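PDB 2OX7: hypothetical protein, which is of unknown function but belongs to the YopX family and forms a four-chain assembly rich in antiparallel beta sheet. Local coordinates for residues Phe82-Val88 against Ser100-Ile104; Leu18-Thr22 against Ile34-Phe38; Thr71-Lys76 against Phe120-Leu126; Lys6-Thr12 against Pro64-Ser70. All blocks are in the same frame, centred on the assembly; numbering follows the deposited sequence.

Interaction 1. Residues Phe82-Val88 against Ser100-Ile104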
loop_
_atom_site.group_PDB
_atom_site.type_symbol
_atom_site.label_atom_id
_atom_site.label_comp_id
_atom_site.label_asym_id
_atom_site.label_seq_id
_atom_site.Cartn_x
_atom_site.Cartn_y
_atom_site.Cartn_z
ATOM N N PHE A 82 9.910 14.788 6.564
ATOM C CA PHE A 82 10.834 14.548 5.447
ATOM C C PHE A 82 11.383 13.120 5.474
ATOM O O PHE A 82 11.479 12.473 6.546
ATOM C CB PHE A 82 12.078 15.465 5.611
ATOM C CG PHE A 82 11.839 16.880 5.218
ATOM C CD1 PHE A 82 12.376 17.369 4.033
ATOM C CD2 PHE A 82 11.096 17.720 6.033
ATOM C CE1 PHE A 82 12.176 18.717 3.660
ATOM C CE2 PHE A 82 10.861 19.085 5.666
ATOM C CZ PHE A 82 11.393 19.576 4.468
ATOM N N GLU A 83 11.884 12.684 4.327
ATOM C CA GLU A 83 12.706 11.474 4.337
ATOM C C GLU A 83 13.809 11.658 5.393
ATOM O O GLU A 83 14.380 12.769 5.540
ATOM C CB GLU A 83 13.435 11.277 3.006
ATOM C CG GLU A 83 12.635 11.212 1.742
ATOM C CD GLU A 83 13.592 11.080 0.533
ATOM O OE1 GLU A 83 14.017 12.114 -0.083
ATOM O OE2 GLU A 83 13.957 9.921 0.249
ATOM N N GLY A 84 14.166 10.561 6.056
ATOM C CA GLY A 84 15.224 10.591 7.096
ATOM C C GLY A 84 14.725 10.964 8.485
ATOM O O GLY A 84 15.425 10.727 9.487
ATOM N N ASP A 85 13.514 11.536 8.579
ATOM C CA ASP A 85 12.945 11.798 9.892
ATOM C C ASP A 85 12.683 10.536 10.673
ATOM O O ASP A 85 12.442 9.463 10.107
ATOM C CB ASP A 85 11.635 12.609 9.800
ATOM C CG ASP A 85 11.882 14.123 9.603
ATOM O OD1 ASP A 85 13.003 14.637 9.901
ATOM O OD2 ASP A 85 10.940 14.835 9.201
ATOM N N ILE A 86 12.653 10.683 11.995
ATOM C CA ILE A 86 12.297 9.584 12.915
ATOM C C ILE A 86 11.053 9.963 13.699
ATOM O O ILE A 86 10.996 11.067 14.319
ATOM C CB ILE A 86 13.508 9.275 13.891
ATOM C CG1 ILE A 86 14.726 8.799 13.080
ATOM C CG2 ILE A 86 13.034 8.312 15.026
ATOM C CD1 ILE A 86 16.103 8.901 13.856
ATOM N N LEU A 87 10.014 9.114 13.615
ATOM C CA LEU A 87 8.723 9.429 14.265
ATOM C C LEU A 87 8.486 8.505 15.439
ATOM O O LEU A 87 8.909 7.335 15.407
ATOM C CB LEU A 87 7.570 9.257 13.282
ATOM C CG LEU A 87 7.315 10.428 12.324
ATOM C CD1 LEU A 87 8.486 10.785 11.426
ATOM C CD2 LEU A 87 6.136 9.964 11.489
ATOM N N VAL A 88 7.804 9.014 16.453
ATOM C CA VAL A 88 7.358 8.180 17.562
ATOM C C VAL A 88 5.878 8.346 17.780
ATOM O O VAL A 88 5.343 9.434 17.554
ATOM C CB VAL A 88 8.081 8.516 18.885
ATOM C CG1 VAL A 88 9.511 8.058 18.783
ATOM C CG2 VAL A 88 7.923 9.993 19.238
ATOM N N SER A 100 8.432 3.372 20.700
ATOM C CA SER A 100 9.081 2.776 19.518
ATOM C C SER A 100 9.221 3.819 18.419
ATOM O O SER A 100 8.350 4.662 18.244
ATOM C CB SER A 100 8.278 1.604 18.979
ATOM O OG SER A 100 6.971 2.068 18.673
HETATM N N MSE A 101 10.312 3.736 17.680
HETATM C CA MSE A 101 10.678 4.795 16.734
HETATM C C MSE A 101 10.721 4.218 15.348
HETATM O O MSE A 101 11.074 3.050 15.174
HETATM C CB MSE A 101 12.040 5.361 17.103
HETATM C CG MSE A 101 11.979 6.131 18.373
HETATM SE SE MSE A 101 13.709 6.674 18.984
HETATM C CE MSE A 101 13.063 7.378 20.644
ATOM N N HIS A 102 10.375 5.024 14.346
ATOM C CA HIS A 102 10.405 4.531 12.994
ATOM C C HIS A 102 10.910 5.615 12.067
ATOM O O HIS A 102 10.459 6.742 12.125
ATOM C CB HIS A 102 8.994 4.122 12.562
ATOM C CG HIS A 102 8.305 3.273 13.583
ATOM N ND1 HIS A 102 8.436 1.910 13.616
ATOM C CD2 HIS A 102 7.535 3.606 14.641
ATOM C CE1 HIS A 102 7.760 1.427 14.640
ATOM N NE2 HIS A 102 7.192 2.435 15.273
ATOM N N GLU A 103 11.860 5.247 11.240
ATOM C CA GLU A 103 12.483 6.112 10.249
ATOM C C GLU A 103 11.620 6.227 8.981
ATOM O O GLU A 103 11.029 5.231 8.511
ATOM C CB GLU A 103 13.796 5.436 9.852
ATOM C CG GLU A 103 14.618 6.149 8.843
ATOM C CD GLU A 103 15.904 5.364 8.495
ATOM O OE1 GLU A 103 16.480 5.687 7.460
ATOM O OE2 GLU A 103 16.293 4.409 9.231
ATOM N N ILE A 104 11.567 7.412 8.401
ATOM C CA ILE A 104 10.875 7.606 7.130
ATOM C C ILE A 104 11.818 7.347 5.982
ATOM O O ILE A 104 12.956 7.902 5.914
ATOM C CB ILE A 104 10.276 9.024 7.046
ATOM C CG1 ILE A 104 9.363 9.277 8.259
ATOM C CG2 ILE A 104 9.528 9.244 5.718
ATOM C CD1 ILE A 104 8.212 8.241 8.434
#
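Asp85 O takes the N-H of Ile104 at 2.8 Å, almost in line with its C=O bond (C=O...N angle 167°), and also lies 3.4 Å from Glu103 CA in a CA-H...O contact. This bond belongs to an antiparallel beta hairpin, strands 85-89 and 101-107; the N-to-C directions of 85-88 and 101-104 lie 147° apart. Two residues on, Leu87 and His102 form a hydrogen-bonded pair: Leu87 N reaches His102 O at 2.8 Å, and His102 N returns the bond to Leu87 O. Before the strand, residues Phe82 to Asp85 make a type II beta turn. Its third residue, Gly84, takes the positive phi of that position, and its N-H bonds to Ile104 O. The turn is braced by Asp85, whose OD2 accepts Phe82 N from above the carboxylate plane. On the sheet face of Leu87 and His102, Trp113 of strand 110-113 touches both side chains. On the other face Ile86 CG2 lies 3.7 Å from Met101 CB. Ile104 and Leu87 cross at a slant: CG1 of Ile104 meets CD1 of Leu87 at 3.6 Å, and Ile104 CD1 follows at 3.9 Å from the same methyl.

Interaction 2. Residues Leu18-Thr22 against Ile34-Phe38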
loop_
_atom_site.group_PDB
_atom_site.type_symbol
_atom_site.label_atom_id
_atom_site.label_comp_id
_atom_site.label_asym_id
_atom_site.label_seq_id
_atom_site.Cartn_x
_atom_site.Cartn_y
_atom_site.Cartn_z
ATOM N N LEU A 18 20.824 21.860 6.239
ATOM C CA LEU A 18 20.452 23.051 5.501
ATOM C C LEU A 18 19.016 22.939 5.086
ATOM O O LEU A 18 18.649 21.942 4.449
ATOM C CB LEU A 18 21.306 23.142 4.247
ATOM C CG LEU A 18 22.817 23.102 4.493
ATOM C CD1 LEU A 18 23.520 23.146 3.148
ATOM C CD2 LEU A 18 23.264 24.251 5.381
ATOM N N GLU A 19 18.210 23.959 5.396
ATOM C CA GLU A 19 16.800 23.920 5.024
ATOM C C GLU A 19 16.530 24.562 3.683
ATOM O O GLU A 19 17.270 25.450 3.240
ATOM C CB GLU A 19 15.923 24.565 6.100
ATOM C CG GLU A 19 16.084 23.943 7.466
ATOM C CD GLU A 19 15.606 22.491 7.526
ATOM O OE1 GLU A 19 14.735 22.087 6.715
ATOM O OE2 GLU A 19 16.106 21.752 8.400
ATOM N N ASN A 20 15.458 24.106 3.043
ATOM C CA ASN A 20 14.899 24.748 1.879
ATOM C C ASN A 20 15.920 25.021 0.790
ATOM O O ASN A 20 16.030 26.156 0.291
ATOM C CB ASN A 20 14.146 26.018 2.269
ATOM C CG ASN A 20 12.776 26.085 1.642
ATOM O OD1 ASN A 20 11.902 26.821 2.117
ATOM N ND2 ASN A 20 12.576 25.340 0.554
ATOM N N VAL A 21 16.630 23.962 0.405
ATOM C CA VAL A 21 17.664 24.001 -0.655
ATOM C C VAL A 21 17.097 23.603 -2.019
ATOM O O VAL A 21 16.054 22.934 -2.094
ATOM C CB VAL A 21 18.882 23.073 -0.340
ATOM C CG1 VAL A 21 19.477 23.353 1.050
ATOM C CG2 VAL A 21 18.547 21.565 -0.490
ATOM N N THR A 22 17.790 23.994 -3.094
ATOM C CA THR A 22 17.429 23.535 -4.435
ATOM C C THR A 22 18.554 22.678 -4.982
ATOM O O THR A 22 19.634 23.185 -5.273
ATOM C CB THR A 22 17.162 24.721 -5.388
ATOM O OG1 THR A 22 16.156 25.564 -4.816
ATOM C CG2 THR A 22 16.676 24.232 -6.748
ATOM N N ILE A 34 24.356 22.614 -5.455
ATOM C CA ILE A 34 23.277 22.941 -4.555
ATOM C C ILE A 34 23.164 24.451 -4.401
ATOM O O ILE A 34 24.163 25.146 -4.173
ATOM C CB ILE A 34 23.431 22.189 -3.195
ATOM C CG1 ILE A 34 22.179 22.336 -2.335
ATOM C CG2 ILE A 34 24.712 22.597 -2.448
ATOM C CD1 ILE A 34 22.148 21.329 -1.182
ATOM N N ILE A 35 21.951 24.948 -4.580
ATOM C CA ILE A 35 21.628 26.333 -4.258
ATOM C C ILE A 35 20.962 26.382 -2.889
ATOM O O ILE A 35 19.894 25.777 -2.687
ATOM C CB ILE A 35 20.683 26.939 -5.314
ATOM C CG1 ILE A 35 21.372 26.945 -6.693
ATOM C CG2 ILE A 35 20.245 28.338 -4.886
ATOM C CD1 ILE A 35 20.507 27.427 -7.852
ATOM N N THR A 36 21.583 27.093 -1.951
ATOM C CA THR A 36 21.013 27.238 -0.621
ATOM C C THR A 36 20.184 28.518 -0.457
ATOM O O THR A 36 19.242 28.540 0.348
ATOM C CB THR A 36 22.080 27.105 0.492
ATOM O OG1 THR A 36 23.206 27.934 0.179
ATOM C CG2 THR A 36 22.564 25.677 0.589
ATOM N N ASP A 37 20.522 29.564 -1.220
ATOM C CA ASP A 37 19.753 30.828 -1.268
ATOM C C ASP A 37 19.763 31.400 -2.675
ATOM O O ASP A 37 20.776 31.339 -3.367
ATOM C CB ASP A 37 20.336 31.923 -0.340
ATOM C CG ASP A 37 20.401 31.496 1.096
ATOM O OD1 ASP A 37 19.515 31.910 1.882
ATOM O OD2 ASP A 37 21.331 30.728 1.435
ATOM N N PHE A 38 18.648 31.984 -3.078
ATOM C CA PHE A 38 18.579 32.737 -4.320
ATOM C C PHE A 38 17.508 33.815 -4.213
ATOM O O PHE A 38 16.581 33.723 -3.400
ATOM C CB PHE A 38 18.256 31.814 -5.510
ATOM C CG PHE A 38 16.822 31.404 -5.562
ATOM C CD1 PHE A 38 15.890 32.190 -6.225
ATOM C CD2 PHE A 38 16.389 30.258 -4.900
ATOM C CE1 PHE A 38 14.550 31.833 -6.268
ATOM C CE2 PHE A 38 15.037 29.897 -4.925
ATOM C CZ PHE A 38 14.119 30.681 -5.608
HETATM O O HOH W 1 16.822 28.607 1.367
HETATM O O HOH W 2 16.974 27.437 -3.279
#
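Backbone bonds set the register between Thr22 and Ile35, an antiparallel hydrogen-bonded pair. Thr22 N donates a hydrogen bond to Ile35 O at 2.8 Å, and Ile35 N returns the bond to Thr22 O at 3.0 Å. The same Ile35 O is approached by the CA-H of Val21, so the carbonyl serves two neighbouring residues.

Water extends the pairing where the two segments diverge. One molecule donates to both Asn20 O and Thr36 O, the latter at 2.6 Å, and so spans two carbonyl oxygens, Asn20 O and Thr36 O, 4.0 Å from each other. A second water lies 2.6 Å from Thr22 OG1, gives a weak bond to Ile35 O, and sits in the plane of the Phe38 ring at its edge.

Apolar contacts gather around Val21. Ile34, with CG1 anti to its own N (chi1 -170°), sends CD1 obliquely across Val21, 3.7 Å from Val21 CG2. The Thr36 methyl fits between two residues: its CG2 is 3.7 Å from Leu18 CD1 and 3.9 Å from Val21 CG1. Beyond these segments, Val21 and Ile34 both pack on Ala9 and Ile67, and Thr22, Ile35 and Phe38 meet a second subunit.

Such geometry belongs to a beta hairpin, strands 21-25 and 31-41, entered through a corner at Asn20 where the chain leaves one antiparallel sheet for another.

Interaction 3. Residues Thr71-Lys76 against Phe120-Leu126; sequences TGLKDK and FCQSNIL
Gln122 reaches across from the short helix 122-126 to the backbone of Lys74. Its CB lies 3.9 Å from Leu73 CD2, the two side chains sliding past each other in opposite directions. CG stands anti to the backbone N (chi1 -175°), and a bend at chi2 (66°) turns the amide toward Lys74. There OE1 receives Lys74 N at 2.9 Å on a lone pair, in the carbonyl plane, with an N-H...O angle of 175°. NE2 donates a hydrogen bond to Lys74 O at 2.8 Å, that oxygen lying in the amide plane. The primary amide thus mimics a strand partner, and two bonds to one residue fix its rotation.

Leu73 fills the space beside it: CD1 approaches Phe120 CE2 at 3.5 Å and Ile125 CD1 at 3.8 Å. Farther along, Leu126 CD2 rests 3.6 Å from Lys76 CA. Before the strand, Thr71 OG1 accepts Leu73 N in an ST turn, and it also bonds to Ile81. Asp75 OD2 takes the backbone N-H of Val133.

The helix, with Cys121 at the N-cap position and its SG taking a weak bond from Asn124 N, lies against strand 73-74. Trp113 of strand 110-113 meets the Phe120 ring edge-to-face and touches Ile125, while Asp108 of a second subunit bonds to Gln122 N.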
loop_
_atom_site.group_PDB
_atom_site.type_symbol
_atom_site.label_atom_id
_atom_site.label_comp_id
_atom_site.label_asym_id
_atom_site.label_seq_id
_atom_site.Cartn_x
_atom_site.Cartn_y
_atom_site.Cartn_z
ATOM N N THR A 71 7.750 14.767 2.426
ATOM C CA THR A 71 6.669 13.818 2.042
ATOM C C THR A 71 5.365 14.522 1.738
ATOM O O THR A 71 4.421 13.885 1.213
ATOM C CB THR A 71 6.334 12.839 3.169
ATOM O OG1 THR A 71 5.812 13.575 4.274
ATOM C CG2 THR A 71 7.579 12.025 3.623
ATOM N N GLY A 72 5.265 15.796 2.119
ATOM C CA GLY A 72 3.988 16.518 2.026
ATOM C C GLY A 72 3.076 16.246 3.203
ATOM O O GLY A 72 2.013 16.854 3.312
ATOM N N LEU A 73 3.488 15.350 4.096
ATOM C CA LEU A 73 2.622 15.028 5.233
ATOM C C LEU A 73 3.122 15.739 6.473
ATOM O O LEU A 73 4.322 16.032 6.576
ATOM C CB LEU A 73 2.597 13.527 5.471
ATOM C CG LEU A 73 2.103 12.716 4.242
ATOM C CD1 LEU A 73 2.334 11.247 4.507
ATOM C CD2 LEU A 73 0.658 13.046 3.864
ATOM N N LYS A 74 2.197 16.001 7.403
ATOM C CA LYS A 74 2.519 16.709 8.655
ATOM C C LYS A 74 2.414 15.775 9.860
ATOM O O LYS A 74 1.531 14.896 9.914
ATOM C CB LYS A 74 1.572 17.902 8.835
ATOM C CG LYS A 74 1.833 19.031 7.803
ATOM C CD LYS A 74 0.661 20.019 7.924
ATOM C CE LYS A 74 0.858 21.324 7.180
ATOM N NZ LYS A 74 1.291 21.079 5.816
ATOM N N ASP A 75 3.240 16.009 10.876
ATOM C CA ASP A 75 3.021 15.302 12.142
ATOM C C ASP A 75 1.939 15.967 13.008
ATOM O O ASP A 75 1.315 16.980 12.603
ATOM C CB ASP A 75 4.335 15.073 12.933
ATOM C CG ASP A 75 4.824 16.313 13.698
ATOM O OD1 ASP A 75 4.150 17.359 13.639
ATOM O OD2 ASP A 75 5.929 16.212 14.348
ATOM N N LYS A 76 1.741 15.410 14.200
ATOM C CA LYS A 76 0.740 15.890 15.151
ATOM C C LYS A 76 0.919 17.374 15.524
ATOM O O LYS A 76 -0.061 18.041 15.896
ATOM C CB LYS A 76 0.840 15.029 16.404
ATOM C CG LYS A 76 -0.312 15.095 17.330
ATOM C CD LYS A 76 0.103 14.300 18.582
ATOM C CE LYS A 76 -0.915 14.486 19.687
ATOM N NZ LYS A 76 -0.661 13.587 20.827
ATOM N N PHE A 120 1.362 4.329 5.664
ATOM C CA PHE A 120 1.867 5.685 5.959
ATOM C C PHE A 120 1.029 6.665 5.164
ATOM O O PHE A 120 1.192 6.821 3.924
ATOM C CB PHE A 120 3.345 5.763 5.555
ATOM C CG PHE A 120 3.989 7.095 5.836
ATOM C CD1 PHE A 120 4.137 7.540 7.137
ATOM C CD2 PHE A 120 4.464 7.879 4.780
ATOM C CE1 PHE A 120 4.741 8.764 7.425
ATOM C CE2 PHE A 120 5.093 9.119 5.061
ATOM C CZ PHE A 120 5.224 9.541 6.380
ATOM N N CYS A 121 0.125 7.357 5.867
ATOM C CA CYS A 121 -0.746 8.332 5.249
ATOM C C CYS A 121 -1.132 9.366 6.337
ATOM O O CYS A 121 -0.903 9.128 7.539
ATOM C CB CYS A 121 -2.016 7.648 4.663
ATOM S SG CYS A 121 -2.996 6.819 5.895
ATOM N N GLN A 122 -1.688 10.487 5.912
ATOM C CA GLN A 122 -1.919 11.583 6.862
ATOM C C GLN A 122 -2.837 11.155 8.013
ATOM O O GLN A 122 -2.623 11.523 9.165
ATOM C CB GLN A 122 -2.493 12.788 6.155
ATOM C CG GLN A 122 -2.633 14.005 7.105
ATOM C CD GLN A 122 -1.250 14.503 7.551
ATOM O OE1 GLN A 122 -0.606 15.282 6.832
ATOM N NE2 GLN A 122 -0.791 14.055 8.702
ATOM N N SER A 123 -3.887 10.413 7.705
ATOM C CA SER A 123 -4.856 10.090 8.761
ATOM C C SER A 123 -4.235 9.100 9.769
ATOM O O SER A 123 -4.517 9.205 10.985
ATOM C CB SER A 123 -6.159 9.523 8.130
ATOM O OG SER A 123 -5.896 8.250 7.592
ATOM N N ASN A 124 -3.384 8.167 9.311
ATOM C CA ASN A 124 -2.702 7.277 10.265
ATOM C C ASN A 124 -1.671 7.994 11.140
ATOM O O ASN A 124 -1.459 7.648 12.336
ATOM C CB ASN A 124 -1.999 6.108 9.596
ATOM C CG ASN A 124 -2.828 4.828 9.665
ATOM O OD1 ASN A 124 -3.617 4.613 10.604
ATOM N ND2 ASN A 124 -2.598 3.949 8.687
ATOM N N ILE A 125 -1.050 9.002 10.561
ATOM C CA ILE A 125 -0.092 9.812 11.350
ATOM C C ILE A 125 -0.804 10.497 12.532
ATOM O O ILE A 125 -0.235 10.669 13.609
ATOM C CB ILE A 125 0.666 10.817 10.444
ATOM C CG1 ILE A 125 1.595 10.081 9.446
ATOM C CG2 ILE A 125 1.509 11.797 11.289
ATOM C CD1 ILE A 125 1.942 10.950 8.243
ATOM N N LEU A 126 -2.071 10.882 12.325
ATOM C CA LEU A 126 -2.799 11.685 13.311
ATOM C C LEU A 126 -3.763 10.906 14.186
ATOM O O LEU A 126 -4.317 11.470 15.159
ATOM C CB LEU A 126 -3.521 12.829 12.586
ATOM C CG LEU A 126 -2.610 13.782 11.801
ATOM C CD1 LEU A 126 -3.441 14.885 11.064
ATOM C CD2 LEU A 126 -1.496 14.428 12.681
#

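Interaction 4. Residues Lys6-Thr12 against Pro64-Ser70; sequences KFRAWDT and PYVIMQS
Met68 and Arg8 face each other as a hydrogen-bonded pair, and their side chains cross obliquely on one face of this antiparallel sheet. The selenium of Met68 sits at the edge of the guanidinium, near its plane, 3.5 Å from Arg8 NE. A bend at chi3 (-91°) then carries CE of Met68 to Trp10, 3.7 Å from its CB, so one long side chain fills the hollow between Arg8 and Trp10. Arg8 NE is buried with no partner in the model, whereas NH2 meets the carbonyl of Glu83.

On the other face a small residue makes room for a branched one: Ala9 CB receives CD1 of Ile67 at 3.8 Å, and the Ile67 CG2 methyl presses on Phe7 CD1 at 3.6 Å. The Phe7 ring continues alongside Gln69, its plane 48° from the amide, with CE1 3.6 Å from Gln69 CD; Gln69 OE1 is hydrogen-bonded to Gln69 NE2 of a second subunit. Asp11 and Tyr65 repeat this side-by-side fit, OD2 of Asp11 lying 3.6 Å from CE1 of Tyr65, while OD1 accepts from the backbone N of Tyr13.

Backbone bonds run from Ser70 N to Lys6 O at one end to Thr12 N and Pro64 O, 2.7 Å apart, at the other. A water joins Lys6 N, Gln69 NE2 and Ser70 O.

Strand 7-11 is central in its three-stranded sheet, between 65-71 and 16-19, and Ile34 of strand 31-41 packs on Ala9 and Ile67.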
loop_
_atom_site.group_PDB
_atom_site.type_symbol
_atom_site.label_atom_id
_atom_site.label_comp_id
_atom_site.label_asym_id
_atom_site.label_seq_id
_atom_site.Cartn_x
_atom_site.Cartn_y
_atom_site.Cartn_z
ATOM N N LYS A 6 10.045 20.141 -1.889
ATOM C CA LYS A 6 10.728 20.882 -0.884
ATOM C C LYS A 6 11.839 19.974 -0.402
ATOM O O LYS A 6 11.600 18.776 -0.144
ATOM C CB LYS A 6 9.766 21.267 0.238
ATOM C CG LYS A 6 10.409 22.036 1.342
ATOM C CD LYS A 6 9.334 22.556 2.285
ATOM C CE LYS A 6 9.847 23.753 3.049
ATOM N NZ LYS A 6 9.682 24.981 2.189
ATOM N N PHE A 7 13.055 20.523 -0.304
ATOM C CA PHE A 7 14.217 19.714 0.015
ATOM C C PHE A 7 15.026 20.289 1.154
ATOM O O PHE A 7 15.107 21.515 1.309
ATOM C CB PHE A 7 15.162 19.563 -1.212
ATOM C CG PHE A 7 14.486 18.957 -2.402
ATOM C CD1 PHE A 7 14.344 17.573 -2.515
ATOM C CD2 PHE A 7 13.964 19.773 -3.391
ATOM C CE1 PHE A 7 13.677 17.017 -3.624
ATOM C CE2 PHE A 7 13.297 19.241 -4.475
ATOM C CZ PHE A 7 13.157 17.855 -4.593
ATOM N N ARG A 8 15.643 19.394 1.915
ATOM C CA ARG A 8 16.673 19.762 2.912
ATOM C C ARG A 8 17.922 18.935 2.612
ATOM O O ARG A 8 17.857 17.907 1.919
ATOM C CB ARG A 8 16.201 19.528 4.353
ATOM C CG ARG A 8 16.011 18.066 4.693
ATOM C CD ARG A 8 15.422 17.864 6.069
ATOM N NE ARG A 8 15.388 16.424 6.393
ATOM C CZ ARG A 8 14.852 15.932 7.510
ATOM N NH1 ARG A 8 14.277 16.762 8.365
ATOM N NH2 ARG A 8 14.857 14.616 7.732
ATOM N N ALA A 9 19.071 19.393 3.115
ATOM C CA ALA A 9 20.336 18.718 2.841
ATOM C C ALA A 9 21.195 18.645 4.085
ATOM O O ALA A 9 21.281 19.608 4.849
ATOM C CB ALA A 9 21.108 19.425 1.755
ATOM N N TRP A 10 21.778 17.482 4.304
ATOM C CA TRP A 10 22.693 17.283 5.417
ATOM C C TRP A 10 24.059 17.439 4.804
ATOM O O TRP A 10 24.388 16.741 3.849
ATOM C CB TRP A 10 22.543 15.885 5.983
ATOM C CG TRP A 10 23.538 15.525 7.061
ATOM C CD1 TRP A 10 24.500 14.551 6.990
ATOM C CD2 TRP A 10 23.637 16.098 8.366
ATOM N NE1 TRP A 10 25.193 14.491 8.174
ATOM C CE2 TRP A 10 24.689 15.429 9.034
ATOM C CE3 TRP A 10 22.930 17.103 9.043
ATOM C CZ2 TRP A 10 25.057 15.731 10.351
ATOM C CZ3 TRP A 10 23.306 17.428 10.333
ATOM C CH2 TRP A 10 24.368 16.731 10.984
ATOM N N ASP A 11 24.818 18.397 5.334
ATOM C CA ASP A 11 26.203 18.633 4.908
ATOM C C ASP A 11 27.064 17.750 5.787
ATOM O O ASP A 11 27.150 17.988 6.978
ATOM C CB ASP A 11 26.539 20.099 5.149
ATOM C CG ASP A 11 27.960 20.477 4.719
ATOM O OD1 ASP A 11 28.840 19.591 4.578
ATOM O OD2 ASP A 11 28.157 21.697 4.507
ATOM N N THR A 12 27.661 16.722 5.201
ATOM C CA THR A 12 28.371 15.702 5.970
ATOM C C THR A 12 29.839 16.048 6.146
ATOM O O THR A 12 30.643 15.180 6.490
ATOM C CB THR A 12 28.350 14.340 5.267
ATOM O OG1 THR A 12 29.329 14.340 4.220
ATOM C CG2 THR A 12 26.995 14.055 4.678
ATOM N N PRO A 64 29.599 16.485 -0.500
ATOM C CA PRO A 64 29.251 16.034 0.854
ATOM C C PRO A 64 27.835 16.421 1.300
ATOM O O PRO A 64 27.628 16.769 2.456
ATOM C CB PRO A 64 30.268 16.779 1.709
ATOM C CG PRO A 64 30.399 18.094 1.023
ATOM C CD PRO A 64 30.254 17.810 -0.462
ATOM N N TYR A 65 26.877 16.377 0.388
ATOM C CA TYR A 65 25.505 16.774 0.711
ATOM C C TYR A 65 24.565 15.615 0.433
ATOM O O TYR A 65 24.682 14.955 -0.606
ATOM C CB TYR A 65 25.087 17.993 -0.098
ATOM C CG TYR A 65 25.947 19.213 0.157
ATOM C CD1 TYR A 65 25.632 20.120 1.158
ATOM C CD2 TYR A 65 27.095 19.449 -0.610
ATOM C CE1 TYR A 65 26.425 21.238 1.389
ATOM C CE2 TYR A 65 27.890 20.559 -0.391
ATOM C CZ TYR A 65 27.559 21.448 0.609
ATOM O OH TYR A 65 28.354 22.565 0.814
ATOM N N VAL A 66 23.657 15.364 1.378
ATOM C CA VAL A 66 22.692 14.268 1.264
ATOM C C VAL A 66 21.319 14.927 1.197
ATOM O O VAL A 66 20.931 15.607 2.149
ATOM C CB VAL A 66 22.779 13.332 2.491
ATOM C CG1 VAL A 66 21.660 12.291 2.475
ATOM C CG2 VAL A 66 24.164 12.653 2.567
ATOM N N ILE A 67 20.598 14.743 0.091
ATOM C CA ILE A 67 19.293 15.409 -0.097
ATOM C C ILE A 67 18.150 14.536 0.439
ATOM O O ILE A 67 18.205 13.289 0.328
ATOM C CB ILE A 67 19.026 15.743 -1.579
ATOM C CG1 ILE A 67 20.119 16.657 -2.126
ATOM C CG2 ILE A 67 17.672 16.452 -1.768
ATOM C CD1 ILE A 67 20.033 18.110 -1.637
HETATM N N MSE A 68 17.138 15.207 1.014
HETATM C CA MSE A 68 15.931 14.544 1.532
HETATM C C MSE A 68 14.761 15.397 1.120
HETATM O O MSE A 68 14.832 16.632 1.208
HETATM C CB MSE A 68 15.980 14.418 3.058
HETATM C CG MSE A 68 17.015 13.418 3.562
HETATM SE SE MSE A 68 17.524 13.864 5.417
HETATM C CE MSE A 68 19.071 15.044 5.007
ATOM N N GLN A 69 13.667 14.755 0.688
ATOM C CA GLN A 69 12.531 15.506 0.198
ATOM C C GLN A 69 11.406 15.467 1.217
ATOM O O GLN A 69 11.253 14.485 1.947
ATOM C CB GLN A 69 12.041 14.905 -1.135
ATOM C CG GLN A 69 10.898 15.702 -1.742
ATOM C CD GLN A 69 10.553 15.274 -3.183
ATOM O OE1 GLN A 69 11.230 14.424 -3.774
ATOM N NE2 GLN A 69 9.532 15.912 -3.752
ATOM N N SER A 70 10.626 16.529 1.250
ATOM C CA SER A 70 9.384 16.504 2.047
ATOM C C SER A 70 8.377 15.495 1.507
ATOM O O SER A 70 8.115 15.430 0.267
ATOM C CB SER A 70 8.753 17.869 2.089
ATOM O OG SER A 70 7.464 17.831 2.712
HETATM O O HOH W 3 8.320 17.580 -1.625
#

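How the interactions relate
Interaction 4 lies between interactions 1 and 2, its centre about 9 Å from that of interaction 2 and about 15 Å from that of interaction 1. Toward 18-22 it is joined by Leu18 N to Ala9 O at 2.7 Å and by Asn20 OD1 to Lys6 NZ. Toward 82-88 the joint includes the salt bridge of Asp85 OD1 with Arg8 NH2 at 2.9 Å and a probable hydrogen bond from Gln69 N to Glu83 OE1. Interactions 1 and 3 share an apolar seam in which Ile104 CD1 meets Phe120 CE1 at 3.7 Å. Interactions 2 and 3 fall on opposite sides of the chain's centre, about 25 Å apart between centres, yet both touch the second subunit.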